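Local coordinates for protein DNA ligase (Alteromonas mediterranea, PDB 6GDR) that probably seals nicks in duplex DNA by way of an adenylated intermediate, as other Lig E-type ATP-dependent DNA ligases do, at residues Asp56-Phe61 / Lys123-Val128; Ala222-Lys227 / Met234-Val239. One frame throughout, in Å; residues are numbered along the deposited sequence.

Interaction 1. Residues Asp56-Phe61 / Lys123-Val128; sequences DAPAWF and KRWAKV. Unlike the reference sequence in segment 56-61: Asp-56 (reference Ala). Unlike the reference sequence in segment 123-128: Val-128 (reference Ile).
Trp-125, from the loop that leads into strand 129-134, lays its indole against the turn at 56-61, with CH-pi contacts on one indole face and a T-shaped pair at its edge, within the ATP-dependent ligase (nucleotidyltransferase) domain. No hydrogen bond crosses; the segments bury 340 Å² together, mostly through apolar side chains and a few carbonyl oxygens. At the start of the segment, Asp-56 meets the indole through its backbone O, while its carboxylate turns elsewhere and accepts a bond from Leu-92 N. Ala-57 sets CB over the six-membered ring of Trp-125, 3.7 Å from the centroid, a CH-pi contact. Pro-58 continues along the same face: its CD stands 3.5 Å from the centroid of the five-membered ring of Trp-125 and just 8° off the normal, so the two residues cover both rings of the indole. Trp-60 approaches with the edge of its ring, CH2 lying 3.5 Å from Trp-125 O. Phe-61 has CG anti to the backbone N (chi1 -168°), which turns its phenyl face toward the indole, with Trp-125 CE3 over the ring centre; in this T-shaped pair the Phe-61 ring and the six-membered ring of Trp-125 have centroids 5.0 Å apart and planes at 73°. Replacing Trp-125 with an alanine would probably open a gap beneath Ala-57 and Pro-58 and leave the Phe-61 ring without the edge that packs on its face. Beyond the indole, Phe-61 CZ touches Val-128 CG1 at 3.7 Å, and its CE1 sits 3.2 Å from Val-128 O, which lies near the plane of the phenyl ring.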
loop_
_atom_site.group_PDB
_atom_site.type_symbol
_atom_site.label_atom_id
_atom_site.label_comp_id
_atom_site.label_asym_id
_atom_site.label_seq_id
_atom_site.Cartn_x
_atom_site.Cartn_y
_atom_site.Cartn_z
ATOM N N ASP D 56 15.689 -11.568 1.541
ATOM C CA ASP D 56 16.693 -12.348 2.265
ATOM C C ASP D 56 16.258 -12.468 3.724
ATOM O O ASP D 56 16.714 -11.744 4.611
ATOM C CB ASP D 56 18.066 -11.699 2.132
ATOM C CG ASP D 56 19.184 -12.603 2.607
ATOM O OD1 ASP D 56 18.899 -13.764 2.972
ATOM O OD2 ASP D 56 20.349 -12.153 2.619
ATOM N N ALA D 57 15.351 -13.426 3.972
ATOM C CA ALA D 57 14.806 -13.630 5.303
ATOM C C ALA D 57 15.504 -14.790 6.003
ATOM O O ALA D 57 15.964 -15.731 5.349
ATOM C CB ALA D 57 13.304 -13.918 5.232
ATOM N N PRO D 58 15.600 -14.767 7.334
ATOM C CA PRO D 58 16.203 -15.903 8.041
ATOM C C PRO D 58 15.433 -17.191 7.786
ATOM O O PRO D 58 14.239 -17.178 7.478
ATOM C CB PRO D 58 16.128 -15.488 9.515
ATOM C CG PRO D 58 16.009 -14.006 9.492
ATOM C CD PRO D 58 15.236 -13.679 8.256
ATOM N N ALA D 59 16.136 -18.318 7.920
ATOM C CA ALA D 59 15.506 -19.614 7.684
ATOM C C ALA D 59 14.402 -19.887 8.696
ATOM O O ALA D 59 13.356 -20.448 8.348
ATOM C CB ALA D 59 16.558 -20.722 7.728
ATOM N N TRP D 60 14.614 -19.499 9.956
ATOM C CA TRP D 60 13.596 -19.725 10.977
ATOM C C TRP D 60 12.326 -18.939 10.681
ATOM O O TRP D 60 11.230 -19.359 11.075
ATOM C CB TRP D 60 14.138 -19.349 12.357
ATOM C CG TRP D 60 14.510 -17.903 12.489
ATOM C CD1 TRP D 60 15.751 -17.358 12.333
ATOM C CD2 TRP D 60 13.631 -16.815 12.805
ATOM N NE1 TRP D 60 15.700 -15.999 12.532
ATOM C CE2 TRP D 60 14.410 -15.641 12.822
ATOM C CE3 TRP D 60 12.262 -16.719 13.073
ATOM C CZ2 TRP D 60 13.866 -14.388 13.098
ATOM C CZ3 TRP D 60 11.724 -15.474 13.346
ATOM C CH2 TRP D 60 12.525 -14.326 13.356
ATOM N N PHE D 61 12.448 -17.802 9.992
ATOM C CA PHE D 61 11.275 -16.995 9.681
ATOM C C PHE D 61 10.299 -17.748 8.788
ATOM O O PHE D 61 9.087 -17.506 8.850
ATOM C CB PHE D 61 11.707 -15.689 9.014
ATOM C CG PHE D 61 10.611 -14.667 8.913
ATOM C CD1 PHE D 61 10.370 -13.790 9.956
ATOM C CD2 PHE D 61 9.826 -14.582 7.777
ATOM C CE1 PHE D 61 9.363 -12.848 9.869
ATOM C CE2 PHE D 61 8.818 -13.641 7.684
ATOM C CZ PHE D 61 8.587 -12.773 8.733
ATOM N N LYS D 123 18.867 -10.072 13.630
ATOM C CA LYS D 123 17.689 -10.725 14.188
ATOM C C LYS D 123 16.522 -9.746 14.260
ATOM O O LYS D 123 15.628 -9.893 15.100
ATOM C CB LYS D 123 18.008 -11.281 15.579
ATOM N N ARG D 124 16.521 -8.743 13.380
ATOM C CA ARG D 124 15.484 -7.719 13.385
ATOM C C ARG D 124 14.136 -8.252 12.923
ATOM O O ARG D 124 13.118 -7.584 13.136
ATOM C CB ARG D 124 15.920 -6.547 12.501
ATOM C CG ARG D 124 17.358 -6.097 12.747
ATOM C CD ARG D 124 17.618 -4.695 12.213
ATOM N NE ARG D 124 17.815 -4.665 10.766
ATOM C CZ ARG D 124 17.977 -3.551 10.058
ATOM N NH1 ARG D 124 18.153 -3.616 8.745
ATOM N NH2 ARG D 124 17.958 -2.369 10.659
ATOM N N TRP D 125 14.102 -9.436 12.312
ATOM C CA TRP D 125 12.856 -10.047 11.866
ATOM C C TRP D 125 12.027 -10.611 13.011
ATOM O O TRP D 125 10.977 -11.209 12.748
ATOM C CB TRP D 125 13.158 -11.166 10.867
ATOM C CG TRP D 125 13.787 -10.693 9.595
ATOM C CD1 TRP D 125 15.033 -10.154 9.446
ATOM C CD2 TRP D 125 13.206 -10.727 8.287
ATOM N NE1 TRP D 125 15.260 -9.844 8.127
ATOM C CE2 TRP D 125 14.153 -10.188 7.394
ATOM C CE3 TRP D 125 11.975 -11.159 7.784
ATOM C CZ2 TRP D 125 13.909 -10.069 6.029
ATOM C CZ3 TRP D 125 11.734 -11.040 6.428
ATOM C CH2 TRP D 125 12.696 -10.499 5.566
ATOM N N ALA D 126 12.462 -10.442 14.261
ATOM C CA ALA D 126 11.770 -11.073 15.381
ATOM C C ALA D 126 10.304 -10.658 15.428
ATOM O O ALA D 126 9.415 -11.501 15.599
ATOM C CB ALA D 126 12.474 -10.720 16.692
ATOM N N LYS D 127 10.030 -9.364 15.272
ATOM C CA LYS D 127 8.677 -8.834 15.374
ATOM C C LYS D 127 8.043 -8.581 14.009
ATOM O O LYS D 127 7.091 -7.799 13.908
ATOM C CB LYS D 127 8.683 -7.553 16.211
ATOM C CG LYS D 127 8.883 -7.805 17.703
ATOM C CD LYS D 127 7.598 -8.285 18.368
ATOM C CE LYS D 127 7.873 -9.041 19.661
ATOM N NZ LYS D 127 8.036 -10.506 19.435
ATOM N N VAL D 128 8.543 -9.233 12.963
ATOM C CA VAL D 128 7.954 -9.159 11.633
ATOM C C VAL D 128 7.044 -10.362 11.443
ATOM O O VAL D 128 7.308 -11.456 11.956
ATOM C CB VAL D 128 9.039 -9.105 10.537
ATOM C CG1 VAL D 128 8.413 -9.138 9.147
ATOM C CG2 VAL D 128 9.893 -7.858 10.702
#

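Interaction 2. Residues Ala222-Lys227 / Met234-Val239; sequences AHFAGK and MGSLLV. Unlike the reference sequence in segment 222-227: Phe-224 (reference Leu), Ala-225 (reference Pro). With nucleotides of chain A.
Ala-222 to Ala-225 runs antiparallel to Met-234 to Val-239, the strand axes 4.6 Å apart at closest and their directions 146° apart, with Phe-224 and Ser-236 forming a hydrogen-bonded pair. Phe-224 N donates to Ser-236 O at 3.0 Å. In return Phe-224 O accepts from Gly-235 N at 2.7 Å and, weakly, from Ser-236 N. Two residues thus face one, a classic beta bulge in this hairpin of the OB-like domain. A CB modelled on Gly-235 would collide with Gly-226 CA, so the close backbone approach leaves no room for a side chain there. On one face of the sheet, Phe-224 carries its ring past Ser-236 and presents its edge to Leu-238 CB, 3.9 Å from CE2; Lys-248 adds a cation-pi contact. The first torsion of Ser-236 (chi1 61°) brings OG beside Phe-224 CB, 3.3 Å away, while the same OG hydrogen-bonds a phosphate of the bound DNA. On the other face His-223 and Leu-237 lie side by side, CD2 to CD2 at 3.6 Å, while His-223 NE2 hydrogen-bonds Pro-262 O. Past the bulge, Lys-227 N donates to OP1 of DG11 of chain A at 2.7 Å.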
loop_
_atom_site.group_PDB
_atom_site.type_symbol
_atom_site.label_atom_id
_atom_site.label_comp_id
_atom_site.label_asym_id
_atom_site.label_seq_id
_atom_site.Cartn_x
_atom_site.Cartn_y
_atom_site.Cartn_z
ATOM N N ALA D 222 11.296 27.196 -5.308
ATOM C CA ALA D 222 12.221 27.062 -6.427
ATOM C C ALA D 222 11.631 26.079 -7.427
ATOM O O ALA D 222 10.692 25.339 -7.122
ATOM C CB ALA D 222 13.603 26.598 -5.958
ATOM N N HIS D 223 12.197 26.088 -8.631
ATOM C CA HIS D 223 11.817 25.180 -9.700
ATOM C C HIS D 223 12.940 24.182 -9.951
ATOM O O HIS D 223 14.110 24.456 -9.666
ATOM C CB HIS D 223 11.512 25.943 -10.992
ATOM C CG HIS D 223 10.379 26.912 -10.871
ATOM N ND1 HIS D 223 9.977 27.720 -11.914
ATOM C CD2 HIS D 223 9.559 27.202 -9.833
ATOM C CE1 HIS D 223 8.960 28.467 -11.522
ATOM N NE2 HIS D 223 8.686 28.173 -10.263
ATOM N N PHE D 224 12.575 23.021 -10.488
ATOM C CA PHE D 224 13.537 21.988 -10.845
ATOM C C PHE D 224 13.231 21.493 -12.249
ATOM O O PHE D 224 12.093 21.115 -12.544
ATOM C CB PHE D 224 13.507 20.827 -9.848
ATOM C CG PHE D 224 14.241 21.110 -8.570
ATOM C CD1 PHE D 224 15.623 21.054 -8.527
ATOM C CD2 PHE D 224 13.552 21.434 -7.414
ATOM C CE1 PHE D 224 16.306 21.314 -7.356
ATOM C CE2 PHE D 224 14.231 21.696 -6.239
ATOM C CZ PHE D 224 15.609 21.636 -6.211
ATOM N N ALA D 225 14.248 21.499 -13.106
ATOM C CA ALA D 225 14.061 21.140 -14.504
ATOM C C ALA D 225 13.656 19.678 -14.639
ATOM O O ALA D 225 14.192 18.800 -13.958
ATOM C CB ALA D 225 15.343 21.401 -15.292
ATOM N N GLY D 226 12.698 19.422 -15.531
ATOM C CA GLY D 226 12.271 18.066 -15.789
ATOM C C GLY D 226 13.196 17.336 -16.745
ATOM O O GLY D 226 13.958 17.933 -17.505
ATOM N N LYS D 227 13.119 16.011 -16.696
ATOM C CA LYS D 227 13.936 15.135 -17.520
ATOM C C LYS D 227 13.058 14.395 -18.522
ATOM O O LYS D 227 11.826 14.437 -18.461
ATOM C CB LYS D 227 14.706 14.137 -16.646
ATOM C CG LYS D 227 15.565 14.784 -15.568
ATOM C CD LYS D 227 15.718 13.874 -14.359
ATOM C CE LYS D 227 16.391 14.596 -13.202
ATOM N NZ LYS D 227 16.162 13.906 -11.902
ATOM N N MET D 234 9.158 22.200 -16.366
ATOM C CA MET D 234 9.266 22.073 -14.920
ATOM C C MET D 234 9.009 20.630 -14.504
ATOM O O MET D 234 7.993 20.036 -14.880
ATOM C CB MET D 234 8.278 23.009 -14.227
ATOM C CG MET D 234 8.361 22.988 -12.703
ATOM S SD MET D 234 7.476 21.611 -11.942
ATOM C CE MET D 234 5.777 22.061 -12.296
ATOM N N GLY D 235 9.929 20.073 -13.722
ATOM C CA GLY D 235 9.786 18.719 -13.225
ATOM C C GLY D 235 9.152 18.668 -11.851
ATOM O O GLY D 235 8.261 17.850 -11.601
ATOM N N SER D 236 9.602 19.539 -10.950
ATOM C CA SER D 236 9.072 19.577 -9.596
ATOM C C SER D 236 9.227 20.982 -9.037
ATOM O O SER D 236 9.907 21.835 -9.612
ATOM C CB SER D 236 9.772 18.555 -8.694
ATOM O OG SER D 236 11.159 18.827 -8.599
ATOM N N LEU D 237 8.581 21.210 -7.894
ATOM C CA LEU D 237 8.616 22.491 -7.202
ATOM C C LEU D 237 9.021 22.258 -5.756
ATOM O O LEU D 237 8.457 21.389 -5.084
ATOM C CB LEU D 237 7.251 23.188 -7.251
ATOM C CG LEU D 237 6.629 23.405 -8.630
ATOM C CD1 LEU D 237 5.224 23.958 -8.480
ATOM C CD2 LEU D 237 7.485 24.336 -9.470
ATOM N N LEU D 238 9.994 23.030 -5.279
ATOM C CA LEU D 238 10.389 22.973 -3.874
ATOM C C LEU D 238 9.435 23.859 -3.085
ATOM O O LEU D 238 9.611 25.076 -3.016
ATOM C CB LEU D 238 11.836 23.417 -3.693
ATOM C CG LEU D 238 12.334 23.437 -2.243
ATOM C CD1 LEU D 238 12.247 22.051 -1.609
ATOM C CD2 LEU D 238 13.755 23.969 -2.170
ATOM N N VAL D 239 8.421 23.245 -2.487
ATOM C CA VAL D 239 7.415 23.967 -1.740
ATOM C C VAL D 239 7.740 23.875 -0.253
ATOM O O VAL D 239 8.585 23.094 0.176
ATOM C CB VAL D 239 5.989 23.440 -2.039
ATOM C CG1 VAL D 239 5.682 23.555 -3.525
ATOM C CG2 VAL D 239 5.833 21.999 -1.570
ATOM P P DG A 11 11.105 13.769 -14.311
ATOM O OP1 DG A 11 11.678 15.111 -14.570
ATOM O OP2 DG A 11 11.976 12.574 -14.371
ATOM O "O5'" DG A 11 10.384 13.780 -12.885
ATOM C "C5'" DG A 11 9.465 14.815 -12.570
ATOM C "C4'" DG A 11 8.735 14.528 -11.268
ATOM O "O4'" DG A 11 7.773 13.466 -11.468
ATOM C "C3'" DG A 11 9.607 14.032 -10.131
ATOM O "O3'" DG A 11 10.239 15.107 -9.453
ATOM C "C2'" DG A 11 8.605 13.302 -9.246
ATOM C "C1'" DG A 11 7.565 12.781 -10.240
ATOM N N9 DG A 11 7.663 11.344 -10.474
ATOM C C8 DG A 11 8.348 10.709 -11.482
ATOM N N7 DG A 11 8.261 9.409 -11.429
ATOM C C5 DG A 11 7.470 9.166 -10.312
ATOM C C6 DG A 11 7.033 7.942 -9.751
ATOM O O6 DG A 11 7.263 6.790 -10.146
ATOM N N1 DG A 11 6.248 8.148 -8.617
ATOM C C2 DG A 11 5.930 9.378 -8.093
ATOM N N2 DG A 11 5.164 9.379 -6.995
ATOM N N3 DG A 11 6.336 10.529 -8.608
ATOM C C4 DG A 11 7.100 10.347 -9.712
#

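Overall arrangement
The two contacts follow one another along the chain and belong to different parts of the ligase: interaction 1 to the ATP-dependent ligase domain, interaction 2 to the OB-like domain. Their centres are about 40 Å apart and their nearest atoms about 27 Å, so neither touches the other. Bound DNA is near both: the nearest atom of interaction 1 comes within about 4 Å of nucleic acid, and interaction 2 hydrogen-bonds the phosphate backbone directly. In interaction 1 the side chain of Val-128 is about 13 Å from the bound AMP, yet the contact contributes no pocket residue. That both lie near the bound DNA is consistent with the two domains both engaging it.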